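Tricorn protease (Thermoplasma acidophilum, PDB 1K32) probably degrades peptides as a serine protease, its beta-propeller domains perhaps gating the passage of substrates into and out of the particle. Local coordinates at residues 202-207 with 218-223; 154-159 with 168-173; 334-339 with 973-978; 297-302 with 314-319. All blocks are in the same frame, centred on the assembly; numbering follows the deposited sequence.

Interaction 1. Residues 202-207 with 218-223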
loop_
_atom_site.group_PDB
_atom_site.type_symbol
_atom_site.label_atom_id
_atom_site.label_comp_id
_atom_site.label_asym_id
_atom_site.label_seq_id
_atom_site.Cartn_x
_atom_site.Cartn_y
_atom_site.Cartn_z
ATOM N N MET A 202 14.074 -33.777 70.370
ATOM C CA MET A 202 13.678 -35.180 70.283
ATOM C C MET A 202 13.886 -35.694 68.867
ATOM O O MET A 202 14.117 -34.913 67.944
ATOM C CB MET A 202 12.206 -35.329 70.675
ATOM C CG MET A 202 11.933 -35.013 72.141
ATOM S SD MET A 202 10.186 -34.958 72.587
ATOM C CE MET A 202 9.884 -33.325 72.436
ATOM N N SER A 203 13.798 -37.008 68.691
ATOM C CA SER A 203 13.980 -37.591 67.378
ATOM C C SER A 203 12.895 -37.111 66.421
ATOM O O SER A 203 13.147 -36.980 65.223
ATOM C CB SER A 203 13.971 -39.122 67.457
ATOM O OG SER A 203 12.707 -39.607 67.867
ATOM N N THR A 204 11.700 -36.839 66.951
ATOM C CA THR A 204 10.578 -36.369 66.144
ATOM C C THR A 204 10.332 -34.859 66.274
ATOM O O THR A 204 10.943 -34.181 67.092
ATOM C CB THR A 204 9.264 -37.128 66.500
ATOM O OG1 THR A 204 8.941 -36.917 67.882
ATOM C CG2 THR A 204 9.432 -38.636 66.248
ATOM N N HIS A 205 9.419 -34.359 65.453
ATOM C CA HIS A 205 9.052 -32.948 65.388
ATOM C C HIS A 205 8.164 -32.458 66.534
ATOM O O HIS A 205 7.136 -33.048 66.827
ATOM C CB HIS A 205 8.341 -32.703 64.060
ATOM C CG HIS A 205 7.767 -31.330 63.921
ATOM N ND1 HIS A 205 8.552 -30.199 63.849
ATOM C CD2 HIS A 205 6.490 -30.912 63.771
ATOM C CE1 HIS A 205 7.783 -29.145 63.650
ATOM N NE2 HIS A 205 6.528 -29.550 63.598
ATOM N N VAL A 206 8.558 -31.359 67.164
ATOM C CA VAL A 206 7.776 -30.797 68.249
ATOM C C VAL A 206 7.052 -29.578 67.712
ATOM O O VAL A 206 7.665 -28.726 67.072
ATOM C CB VAL A 206 8.685 -30.382 69.421
ATOM C CG1 VAL A 206 7.888 -29.613 70.463
ATOM C CG2 VAL A 206 9.319 -31.622 70.033
ATOM N N SER A 207 5.755 -29.495 67.983
ATOM C CA SER A 207 4.954 -28.387 67.501
ATOM C C SER A 207 4.059 -27.776 68.578
ATOM O O SER A 207 3.787 -28.392 69.609
ATOM C CB SER A 207 4.078 -28.865 66.347
ATOM O OG SER A 207 3.185 -29.864 66.796
ATOM N N PHE A 218 3.390 -29.540 74.528
ATOM C CA PHE A 218 3.559 -29.505 73.085
ATOM C C PHE A 218 3.065 -30.786 72.439
ATOM O O PHE A 218 2.641 -31.730 73.122
ATOM C CB PHE A 218 5.039 -29.288 72.738
ATOM C CG PHE A 218 5.963 -30.304 73.352
ATOM C CD1 PHE A 218 6.141 -31.552 72.766
ATOM C CD2 PHE A 218 6.640 -30.018 74.537
ATOM C CE1 PHE A 218 6.985 -32.508 73.359
ATOM C CE2 PHE A 218 7.481 -30.957 75.134
ATOM C CZ PHE A 218 7.653 -32.210 74.542
ATOM N N ILE A 219 3.153 -30.828 71.118
ATOM C CA ILE A 219 2.701 -31.987 70.378
ATOM C C ILE A 219 3.807 -32.667 69.584
ATOM O O ILE A 219 4.664 -31.999 68.990
ATOM C CB ILE A 219 1.571 -31.592 69.397
ATOM C CG1 ILE A 219 0.349 -31.099 70.179
ATOM C CG2 ILE A 219 1.218 -32.781 68.490
ATOM C CD1 ILE A 219 -0.728 -30.486 69.308
ATOM N N THR A 220 3.797 -34.003 69.589
ATOM C CA THR A 220 4.761 -34.775 68.803
ATOM C C THR A 220 4.260 -36.195 68.600
ATOM O O THR A 220 3.382 -36.656 69.318
ATOM C CB THR A 220 6.169 -34.799 69.434
ATOM O OG1 THR A 220 7.100 -35.303 68.468
ATOM C CG2 THR A 220 6.204 -35.671 70.666
ATOM N N ASP A 221 4.794 -36.886 67.608
ATOM C CA ASP A 221 4.342 -38.245 67.341
ATOM C C ASP A 221 5.455 -39.269 67.533
ATOM O O ASP A 221 5.531 -40.270 66.818
ATOM C CB ASP A 221 3.757 -38.335 65.925
ATOM C CG ASP A 221 4.758 -37.940 64.848
ATOM O OD1 ASP A 221 4.349 -37.806 63.674
ATOM O OD2 ASP A 221 5.952 -37.767 65.165
ATOM N N ILE A 222 6.301 -39.026 68.528
ATOM C CA ILE A 222 7.416 -39.922 68.794
ATOM C C ILE A 222 6.983 -41.358 69.077
ATOM O O ILE A 222 7.774 -42.282 68.917
ATOM C CB ILE A 222 8.261 -39.422 69.969
ATOM C CG1 ILE A 222 9.531 -40.268 70.076
ATOM C CG2 ILE A 222 7.438 -39.469 71.249
ATOM C CD1 ILE A 222 10.585 -39.690 70.970
ATOM N N ASP A 223 5.734 -41.547 69.488
ATOM C CA ASP A 223 5.236 -42.885 69.781
ATOM C C ASP A 223 4.373 -43.457 68.653
ATOM O O ASP A 223 3.711 -44.480 68.821
ATOM C CB ASP A 223 4.476 -42.870 71.119
ATOM C CG ASP A 223 5.410 -42.661 72.324
ATOM O OD1 ASP A 223 4.975 -42.104 73.353
ATOM O OD2 ASP A 223 6.590 -43.068 72.242
HETATM O O HOH W 1 7.240 -35.849 63.559
#

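Interaction 2. Residues 154-159 with 168-173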
loop_
_atom_site.group_PDB
_atom_site.type_symbol
_atom_site.label_atom_id
_atom_site.label_comp_id
_atom_site.label_asym_id
_atom_site.label_seq_id
_atom_site.Cartn_x
_atom_site.Cartn_y
_atom_site.Cartn_z
ATOM N N ALA A 154 12.564 -17.904 64.444
ATOM C CA ALA A 154 11.763 -18.577 65.458
ATOM C C ALA A 154 10.301 -18.558 65.063
ATOM O O ALA A 154 9.857 -17.720 64.264
ATOM C CB ALA A 154 11.950 -17.912 66.820
ATOM N N THR A 155 9.558 -19.497 65.628
ATOM C CA THR A 155 8.140 -19.621 65.352
ATOM C C THR A 155 7.354 -19.161 66.572
ATOM O O THR A 155 6.378 -18.428 66.457
ATOM C CB THR A 155 7.776 -21.091 65.038
ATOM O OG1 THR A 155 8.559 -21.553 63.933
ATOM C CG2 THR A 155 6.303 -21.212 64.701
ATOM N N HIS A 156 7.780 -19.617 67.745
ATOM C CA HIS A 156 7.119 -19.253 68.987
ATOM C C HIS A 156 8.089 -18.712 70.033
ATOM O O HIS A 156 9.255 -19.107 70.094
ATOM C CB HIS A 156 6.412 -20.459 69.611
ATOM C CG HIS A 156 5.367 -21.087 68.744
ATOM N ND1 HIS A 156 5.656 -22.066 67.818
ATOM C CD2 HIS A 156 4.027 -20.898 68.685
ATOM C CE1 HIS A 156 4.540 -22.455 67.229
ATOM N NE2 HIS A 156 3.537 -21.762 67.737
ATOM N N ILE A 157 7.594 -17.792 70.853
ATOM C CA ILE A 157 8.383 -17.267 71.946
ATOM C C ILE A 157 7.459 -17.176 73.150
ATOM O O ILE A 157 6.374 -16.604 73.072
ATOM C CB ILE A 157 8.996 -15.865 71.666
ATOM C CG1 ILE A 157 9.786 -15.421 72.901
ATOM C CG2 ILE A 157 7.904 -14.838 71.354
ATOM C CD1 ILE A 157 10.811 -14.348 72.628
ATOM N N LEU A 158 7.888 -17.782 74.249
ATOM C CA LEU A 158 7.128 -17.766 75.478
ATOM C C LEU A 158 8.020 -17.146 76.543
ATOM O O LEU A 158 9.240 -17.083 76.391
ATOM C CB LEU A 158 6.745 -19.187 75.879
ATOM C CG LEU A 158 6.156 -20.058 74.766
ATOM C CD1 LEU A 158 5.943 -21.472 75.293
ATOM C CD2 LEU A 158 4.845 -19.454 74.268
ATOM N N PHE A 159 7.410 -16.679 77.622
ATOM C CA PHE A 159 8.174 -16.067 78.694
ATOM C C PHE A 159 7.797 -16.730 80.000
ATOM O O PHE A 159 6.622 -16.885 80.311
ATOM C CB PHE A 159 7.891 -14.567 78.774
ATOM C CG PHE A 159 8.284 -13.809 77.541
ATOM C CD1 PHE A 159 7.551 -13.933 76.370
ATOM C CD2 PHE A 159 9.395 -12.968 77.554
ATOM C CE1 PHE A 159 7.914 -13.228 75.219
ATOM C CE2 PHE A 159 9.771 -12.262 76.417
ATOM C CZ PHE A 159 9.026 -12.392 75.242
ATOM N N ARG A 168 11.744 -23.207 67.763
ATOM C CA ARG A 168 12.283 -23.129 66.416
ATOM C C ARG A 168 11.596 -24.165 65.544
ATOM O O ARG A 168 11.544 -25.331 65.916
ATOM C CB ARG A 168 13.785 -23.407 66.424
ATOM C CG ARG A 168 14.617 -22.265 66.966
ATOM C CD ARG A 168 16.090 -22.614 66.985
ATOM N NE ARG A 168 16.896 -21.406 67.089
ATOM C CZ ARG A 168 18.223 -21.358 66.987
ATOM N NH1 ARG A 168 18.834 -20.178 67.082
ATOM N NH2 ARG A 168 18.941 -22.475 66.807
ATOM N N ASN A 169 11.075 -23.727 64.398
ATOM C CA ASN A 169 10.388 -24.603 63.444
ATOM C C ASN A 169 9.229 -25.344 64.085
ATOM O O ASN A 169 8.853 -26.431 63.642
ATOM C CB ASN A 169 11.377 -25.622 62.872
ATOM C CG ASN A 169 12.655 -24.978 62.412
ATOM O OD1 ASN A 169 13.740 -25.366 62.829
ATOM N ND2 ASN A 169 12.536 -23.990 61.551
ATOM N N THR A 170 8.646 -24.736 65.108
ATOM C CA THR A 170 7.571 -25.356 65.863
ATOM C C THR A 170 6.120 -25.258 65.354
ATOM O O THR A 170 5.172 -25.422 66.131
ATOM C CB THR A 170 7.654 -24.882 67.331
ATOM O OG1 THR A 170 7.948 -23.478 67.365
ATOM C CG2 THR A 170 8.757 -25.632 68.064
ATOM N N PHE A 171 5.937 -25.008 64.059
ATOM C CA PHE A 171 4.583 -24.970 63.498
ATOM C C PHE A 171 4.186 -26.425 63.191
ATOM O O PHE A 171 5.045 -27.301 63.185
ATOM C CB PHE A 171 4.553 -24.105 62.223
ATOM C CG PHE A 171 5.717 -24.325 61.309
ATOM C CD1 PHE A 171 5.765 -25.444 60.470
ATOM C CD2 PHE A 171 6.801 -23.443 61.325
ATOM C CE1 PHE A 171 6.880 -25.687 59.660
ATOM C CE2 PHE A 171 7.935 -23.677 60.515
ATOM C CZ PHE A 171 7.973 -24.801 59.683
ATOM N N GLU A 172 2.906 -26.698 62.959
ATOM C CA GLU A 172 2.483 -28.074 62.670
ATOM C C GLU A 172 2.980 -28.557 61.298
ATOM O O GLU A 172 3.169 -27.756 60.378
ATOM C CB GLU A 172 0.952 -28.198 62.709
ATOM C CG GLU A 172 0.285 -27.825 64.051
ATOM C CD GLU A 172 0.558 -28.814 65.191
ATOM O OE1 GLU A 172 0.218 -28.477 66.338
ATOM O OE2 GLU A 172 1.099 -29.920 64.959
ATOM N N LEU A 173 3.192 -29.866 61.177
ATOM C CA LEU A 173 3.623 -30.480 59.921
ATOM C C LEU A 173 2.633 -31.579 59.541
ATOM O O LEU A 173 2.992 -32.754 59.487
ATOM C CB LEU A 173 5.007 -31.095 60.066
ATOM C CG LEU A 173 6.226 -30.189 60.239
ATOM C CD1 LEU A 173 7.450 -31.069 60.393
ATOM C CD2 LEU A 173 6.384 -29.268 59.055
#

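Interaction 3. Residues 334-339 with 973-978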
loop_
_atom_site.group_PDB
_atom_site.type_symbol
_atom_site.label_atom_id
_atom_site.label_comp_id
_atom_site.label_asym_id
_atom_site.label_seq_id
_atom_site.Cartn_x
_atom_site.Cartn_y
_atom_site.Cartn_z
ATOM N N GLU A 334 -22.277 -35.196 30.873
ATOM C CA GLU A 334 -21.570 -36.233 31.621
ATOM C C GLU A 334 -21.101 -35.672 32.958
ATOM O O GLU A 334 -20.688 -34.510 33.046
ATOM C CB GLU A 334 -20.355 -36.736 30.836
ATOM C CG GLU A 334 -20.691 -37.458 29.532
ATOM C CD GLU A 334 -21.443 -38.768 29.742
ATOM O OE1 GLU A 334 -21.906 -39.352 28.741
ATOM O OE2 GLU A 334 -21.570 -39.218 30.898
ATOM N N PRO A 335 -21.165 -36.490 34.023
ATOM C CA PRO A 335 -20.738 -36.065 35.360
ATOM C C PRO A 335 -19.265 -35.670 35.402
ATOM O O PRO A 335 -18.566 -35.729 34.388
ATOM C CB PRO A 335 -21.055 -37.284 36.227
ATOM C CG PRO A 335 -20.934 -38.435 35.252
ATOM C CD PRO A 335 -21.631 -37.891 34.040
ATOM N N LEU A 336 -18.800 -35.292 36.588
ATOM C CA LEU A 336 -17.429 -34.843 36.791
ATOM C C LEU A 336 -16.221 -35.598 36.278
ATOM O O LEU A 336 -16.140 -36.829 36.260
ATOM C CB LEU A 336 -17.179 -34.510 38.260
ATOM C CG LEU A 336 -17.323 -33.009 38.530
ATOM C CD1 LEU A 336 -16.922 -32.702 39.961
ATOM C CD2 LEU A 336 -16.446 -32.236 37.557
ATOM N N ARG A 337 -15.277 -34.755 35.886
ATOM C CA ARG A 337 -13.974 -35.052 35.327
ATOM C C ARG A 337 -13.852 -35.620 33.935
ATOM O O ARG A 337 -13.435 -36.757 33.715
ATOM C CB ARG A 337 -13.100 -35.819 36.318
ATOM C CG ARG A 337 -11.982 -34.909 36.879
ATOM C CD ARG A 337 -10.823 -34.816 35.899
ATOM N NE ARG A 337 -10.185 -33.505 35.757
ATOM C CZ ARG A 337 -9.150 -33.068 36.472
ATOM N NH1 ARG A 337 -8.646 -31.860 36.232
ATOM N NH2 ARG A 337 -8.620 -33.823 37.434
ATOM N N ILE A 338 -14.233 -34.776 32.986
ATOM C CA ILE A 338 -14.065 -35.084 31.590
ATOM C C ILE A 338 -12.626 -34.572 31.490
ATOM O O ILE A 338 -12.349 -33.421 31.835
ATOM C CB ILE A 338 -15.024 -34.243 30.713
ATOM C CG1 ILE A 338 -16.453 -34.791 30.844
ATOM C CG2 ILE A 338 -14.570 -34.252 29.268
ATOM C CD1 ILE A 338 -17.471 -34.105 29.933
ATOM N N ARG A 339 -11.700 -35.428 31.075
ATOM C CA ARG A 339 -10.301 -35.032 30.986
ATOM C C ARG A 339 -9.887 -34.495 29.620
ATOM O O ARG A 339 -9.106 -33.548 29.538
ATOM C CB ARG A 339 -9.389 -36.209 31.360
ATOM C CG ARG A 339 -9.520 -36.692 32.802
ATOM C CD ARG A 339 -8.473 -37.760 33.117
ATOM N NE ARG A 339 -8.675 -38.376 34.426
ATOM C CZ ARG A 339 -8.548 -37.747 35.591
ATOM N NH1 ARG A 339 -8.759 -38.411 36.725
ATOM N NH2 ARG A 339 -8.207 -36.461 35.632
ATOM N N ARG A 973 -3.482 -31.896 37.705
ATOM C CA ARG A 973 -4.022 -30.866 38.583
ATOM C C ARG A 973 -5.453 -31.267 38.910
ATOM O O ARG A 973 -6.064 -32.018 38.161
ATOM C CB ARG A 973 -4.061 -29.514 37.869
ATOM C CG ARG A 973 -2.724 -28.977 37.433
ATOM C CD ARG A 973 -2.898 -27.580 36.855
ATOM N NE ARG A 973 -1.664 -26.803 36.920
ATOM C CZ ARG A 973 -1.619 -25.491 37.127
ATOM N NH1 ARG A 973 -0.452 -24.860 37.173
ATOM N NH2 ARG A 973 -2.743 -24.807 37.298
ATOM N N LEU A 974 -5.988 -30.767 40.018
ATOM C CA LEU A 974 -7.367 -31.067 40.371
ATOM C C LEU A 974 -8.201 -30.151 39.475
ATOM O O LEU A 974 -7.647 -29.286 38.782
ATOM C CB LEU A 974 -7.619 -30.778 41.853
ATOM C CG LEU A 974 -6.712 -31.509 42.860
ATOM C CD1 LEU A 974 -7.117 -31.117 44.279
ATOM C CD2 LEU A 974 -6.815 -33.023 42.672
ATOM N N ILE A 975 -9.514 -30.341 39.460
ATOM C CA ILE A 975 -10.391 -29.526 38.617
ATOM C C ILE A 975 -10.331 -28.013 38.883
ATOM O O ILE A 975 -10.724 -27.220 38.032
ATOM C CB ILE A 975 -11.861 -29.967 38.752
ATOM C CG1 ILE A 975 -12.288 -29.868 40.220
ATOM C CG2 ILE A 975 -12.039 -31.399 38.198
ATOM C CD1 ILE A 975 -13.710 -30.255 40.463
ATOM N N ASP A 976 -9.857 -27.608 40.056
ATOM C CA ASP A 976 -9.781 -26.182 40.371
ATOM C C ASP A 976 -8.367 -25.611 40.153
ATOM O O ASP A 976 -8.055 -24.513 40.613
ATOM C CB ASP A 976 -10.221 -25.952 41.822
ATOM C CG ASP A 976 -9.159 -26.365 42.829
ATOM O OD1 ASP A 976 -8.403 -27.320 42.538
ATOM O OD2 ASP A 976 -9.088 -25.740 43.913
ATOM N N GLY A 977 -7.513 -26.362 39.460
ATOM C CA GLY A 977 -6.163 -25.893 39.202
ATOM C C GLY A 977 -5.117 -26.320 40.224
ATOM O O GLY A 977 -3.923 -26.126 40.005
ATOM N N THR A 978 -5.550 -26.915 41.333
ATOM C CA THR A 978 -4.621 -27.342 42.390
ATOM C C THR A 978 -3.558 -28.347 41.928
ATOM O O THR A 978 -3.869 -29.365 41.302
ATOM C CB THR A 978 -5.380 -27.992 43.586
ATOM O OG1 THR A 978 -6.328 -27.070 44.129
ATOM C CG2 THR A 978 -4.385 -28.407 44.700
#

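Interaction 4. Residues 297-302 with 314-319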
loop_
_atom_site.group_PDB
_atom_site.type_symbol
_atom_site.label_atom_id
_atom_site.label_comp_id
_atom_site.label_asym_id
_atom_site.label_seq_id
_atom_site.Cartn_x
_atom_site.Cartn_y
_atom_site.Cartn_z
ATOM N N SER A 297 -12.782 -19.348 31.755
ATOM C CA SER A 297 -11.385 -19.157 31.399
ATOM C C SER A 297 -10.421 -19.397 32.561
ATOM O O SER A 297 -9.267 -19.725 32.334
ATOM C CB SER A 297 -11.162 -17.755 30.840
ATOM O OG SER A 297 -11.508 -16.772 31.790
ATOM N N LYS A 298 -10.887 -19.238 33.796
ATOM C CA LYS A 298 -10.015 -19.441 34.945
ATOM C C LYS A 298 -9.661 -20.884 35.293
ATOM O O LYS A 298 -8.785 -21.118 36.122
ATOM C CB LYS A 298 -10.593 -18.755 36.171
ATOM C CG LYS A 298 -10.667 -17.266 36.002
ATOM C CD LYS A 298 -10.163 -16.541 37.224
ATOM C CE LYS A 298 -10.261 -15.036 37.007
ATOM N NZ LYS A 298 -9.990 -14.280 38.263
ATOM N N PHE A 299 -10.327 -21.855 34.678
ATOM C CA PHE A 299 -10.009 -23.255 34.966
ATOM C C PHE A 299 -9.956 -24.032 33.668
ATOM O O PHE A 299 -10.012 -25.258 33.649
ATOM C CB PHE A 299 -11.039 -23.853 35.941
ATOM C CG PHE A 299 -11.245 -23.013 37.170
ATOM C CD1 PHE A 299 -12.268 -22.064 37.223
ATOM C CD2 PHE A 299 -10.357 -23.091 38.228
ATOM C CE1 PHE A 299 -12.393 -21.198 38.314
ATOM C CE2 PHE A 299 -10.469 -22.226 39.326
ATOM C CZ PHE A 299 -11.491 -21.278 39.366
ATOM N N ALA A 300 -9.830 -23.284 32.581
ATOM C CA ALA A 300 -9.766 -23.852 31.247
ATOM C C ALA A 300 -8.602 -24.816 31.061
ATOM O O ALA A 300 -7.555 -24.697 31.702
ATOM C CB ALA A 300 -9.673 -22.744 30.222
ATOM N N GLU A 301 -8.825 -25.774 30.174
ATOM C CA GLU A 301 -7.859 -26.800 29.809
ATOM C C GLU A 301 -8.264 -27.217 28.392
ATOM O O GLU A 301 -9.260 -26.745 27.846
ATOM C CB GLU A 301 -7.988 -28.028 30.731
ATOM C CG GLU A 301 -7.987 -27.728 32.223
ATOM C CD GLU A 301 -8.345 -28.932 33.089
ATOM O OE1 GLU A 301 -9.535 -29.326 33.125
ATOM O OE2 GLU A 301 -7.432 -29.488 33.744
ATOM N N ASP A 302 -7.464 -28.075 27.792
ATOM C CA ASP A 302 -7.767 -28.641 26.486
ATOM C C ASP A 302 -8.791 -27.870 25.631
ATOM O O ASP A 302 -9.995 -28.004 25.846
ATOM C CB ASP A 302 -8.284 -30.062 26.737
ATOM C CG ASP A 302 -8.265 -30.925 25.503
ATOM O OD1 ASP A 302 -8.884 -32.013 25.535
ATOM O OD2 ASP A 302 -7.624 -30.523 24.511
ATOM N N VAL A 314 -12.453 -27.759 27.669
ATOM C CA VAL A 314 -12.664 -28.369 28.964
ATOM C C VAL A 314 -12.303 -27.370 30.051
ATOM O O VAL A 314 -11.317 -26.645 29.936
ATOM C CB VAL A 314 -11.780 -29.636 29.092
ATOM C CG1 VAL A 314 -11.906 -30.250 30.476
ATOM C CG2 VAL A 314 -12.161 -30.624 28.011
ATOM N N SER A 315 -13.109 -27.328 31.100
ATOM C CA SER A 315 -12.848 -26.419 32.205
ATOM C C SER A 315 -13.447 -26.928 33.495
ATOM O O SER A 315 -14.625 -27.271 33.552
ATOM C CB SER A 315 -13.411 -25.024 31.910
ATOM O OG SER A 315 -13.210 -24.175 33.027
ATOM N N ARG A 316 -12.622 -26.979 34.535
ATOM C CA ARG A 316 -13.082 -27.433 35.836
ATOM C C ARG A 316 -13.786 -28.784 35.693
ATOM O O ARG A 316 -14.834 -29.011 36.287
ATOM C CB ARG A 316 -14.037 -26.390 36.437
ATOM C CG ARG A 316 -14.043 -26.321 37.948
ATOM C CD ARG A 316 -15.076 -25.322 38.459
ATOM N NE ARG A 316 -15.161 -25.333 39.915
ATOM C CZ ARG A 316 -14.274 -24.766 40.726
ATOM N NH1 ARG A 316 -14.433 -24.839 42.046
ATOM N NH2 ARG A 316 -13.238 -24.109 40.223
ATOM N N GLY A 317 -13.206 -29.664 34.880
ATOM C CA GLY A 317 -13.754 -31.005 34.697
ATOM C C GLY A 317 -15.021 -31.110 33.872
ATOM O O GLY A 317 -15.611 -32.182 33.760
ATOM N N GLN A 318 -15.454 -29.993 33.308
ATOM C CA GLN A 318 -16.655 -29.981 32.481
ATOM C C GLN A 318 -16.225 -29.706 31.048
ATOM O O GLN A 318 -15.170 -29.105 30.817
ATOM C CB GLN A 318 -17.613 -28.892 32.954
ATOM C CG GLN A 318 -18.123 -29.056 34.372
ATOM C CD GLN A 318 -19.086 -27.946 34.738
ATOM O OE1 GLN A 318 -19.974 -27.611 33.959
ATOM N NE2 GLN A 318 -18.922 -27.373 35.928
ATOM N N ALA A 319 -17.043 -30.121 30.087
ATOM C CA ALA A 319 -16.705 -29.936 28.682
ATOM C C ALA A 319 -17.836 -29.243 27.949
ATOM O O ALA A 319 -19.012 -29.482 28.234
ATOM C CB ALA A 319 -16.405 -31.285 28.033
#

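Interaction 1. Residues 202-207 with 218-223
Two threonines, Thr204 and Thr220, meet through their hydroxyls in a buried contact at the open end of a beta hairpin, where the loop before strand 207-212 runs beside the end of strand 215-220. Thr204 OG1 donates to Thr220 OG1 over a short 2.5 Å, and Thr220 OG1 in turn donates a hydrogen bond to His205 O at 2.8 Å. That second bond reaches the carbonyl from above its plane, 56° out of it. With OG1 set anti to the backbone N (chi1 -167°), Thr220 points its hydroxyl into the loop; a beta-branched residue suits a strand, and its hydroxyl both accepts (from Thr204) and donates (to His205 O). Thr204 CG2 rests on Ile222 CA at 3.5 Å. The hairpin opens a blade of the six-bladed beta propeller, and its ladder begins at the antiparallel hydrogen-bonded pair Ser207-Ile219, Ser207 N to Ile219 O and Ile219 N to Ser207 O, each 2.9 Å. The serine hydroxyl takes its partner from Glu172, in a loop of the preceding blade. On the face carrying Thr220, the Phe218 ring is flanked obliquely by Val206, with CG1 3.5 Å from CD1, and by Met202 in a Met-aromatic contact, SD lying 5.2 Å from the ring centroid. A water joins His205 N to Asp221 OD2, while Asp221 OD1 accepts from Gly178 N; Asp221 N itself is buried without a partner in the model.

Interaction 2. Residues 154-159 with 168-173
His156 reaches across to Thr170 as its side chain leaves strand 156-160. CG lies anti to the carbonyl carbon (chi1 -59°), which swings the ring toward the loop that follows strand 163-168. CB passes Thr170 OG1 at a loose 4.1 Å and CG comes a little nearer. ND1 then makes the hydrogen bond of the contact, 2.7 Å from Thr170 OG1 and nearly straight at 164°. The hydroxyl sits at the edge of the imidazole, near its plane, where a ring nitrogen can bond; since both groups can give or accept a proton, either may be the donor. Next round the ring, CE1 approaches Thr170 O at 3.2 Å, so one threonine meets two neighbouring ring atoms. The histidine also packs on Pro209 of the following blade. Thr155, just before it, shares with His156 a single partner, Gly167, in a classic beta bulge that distorts the start of this innermost strand of a blade in the six-bladed propeller. The bulge brings consecutive side chains against the same loop: Thr155 CB touches Thr170 OG1 at 3.3 Å, its OG1 approaches Phe171 CD2 at 3.7 Å, and its methyl CG2 stands 3.9 Å from Phe171 N. A small, branched threonine fits here, setting its hydroxyl beside the phenylalanine ring and CB against Thr170 OG1. The side chains of Arg168 and Asn169 set out away from 154-159; Arg168 NH1 bonds Tyr1009 O and Asn169 ND2 bonds Tyr936 OH, both in the C-terminal part of the chain.

Interaction 3. Residues 334-339 with 973-978
Bends at chi2 (-81°) and chi3 (141°) fold the Arg337 side chain so that its guanidinium end faces the carbonyl of Arg973. Ile975 has chi1 58°, which leaves CG2 anti to its carbonyl carbon and over one face of the same group. Arg337 NH1 and NH2 each donate to Arg973 O, both at 3.2 Å; the oxygen lies in the guanidinium plane, so the flat group is held end-on by one acceptor. Ile975 CG2 packs 3.6 Å above that plane, on a face that makes no hydrogen bonds of its own, while the polar edge is given to Arg973 O; Ile975 CD1 separately meets Leu336 CD1 at 4.1 Å. Glu666 of helix 656-674 pairs with NH2 and probably balances the charge. A leucine in place of Arg337 would probably leave Arg973 O without its two donors and take from Glu666 one of its two arginine partners. Leu974 to Gly977 form a type I beta turn, and glycine accepts the positive phi at its last position. Asp976 OD1 accepts from Thr978 N at 3.1 Å and from Thr978 OG1, while its OD2 pairs with Arg702. This contact thus docks the seven-bladed propeller on a loop of the S41 peptidase region, a loop shaped by a type I turn and an Asx turn.

Interaction 4. Residues 297-302 with 314-319
Phe299 and Arg316 flank the open end of an antiparallel beta hairpin, strands 300-305 and 311-315, in the first blade of the seven-bladed propeller. Backbone bonds form the ladder. Glu301 N donates to Val314 O at 2.7 Å in the hydrogen-bonded pair, and Arg316 N extends the row to Phe299 O at 3.2 Å. Val314 N bonds Asp302 O at 3.1 Å and, weakly, Glu301 O, so the register is irregular there. Beyond the non-hydrogen-bonded pair Ala300-Ser315, the second strand reverses in a type I' turn, Ser315 to Gln318, where Gly317 fits the positive phi. Van der Waals contact centres on Val314, whose CG1 lies 3.7 Å from Glu301 OE1 and CG2 4.1 Å from Asp302 CB. The charged interaction is a cation-pi contact. Arg316, with CG roughly anti to the backbone N (chi1 -150°) and the chain extended to NE, runs alongside Phe299, and its NE is fixed by a salt bridge to Glu659. An alanine at Phe299 would probably leave the Arg316 guanidinium without its aromatic platform and open a gap beside Lys298, whose CB lies on the other face of the ring. The guanidinium plane stands steeply to the ring, 76° from it, with Arg316 NH2 over the ring centre and 3.4 Å from Phe299 CZ.

From the N terminus, interaction 2 comes first, closing the hairpin of strands 156-160 and 163-168; interaction 1 follows, closing the next blade's hairpin. They are in series and touch, for His205 NE2 reaches Phe171 O, tying consecutive blades of the six-bladed propeller. Interaction 4 then closes the first hairpin of the seven-bladed propeller, about 41 Å from interaction 2 between centres and across the chain's centre from it. Interaction 3 opens in the next blade and closes only some 630 residues later, in the peptidase region. None nests within or crosses another. Interactions 3 and 4 adjoin, centres about 8 Å apart, where Ile338 N meets Gly317 O.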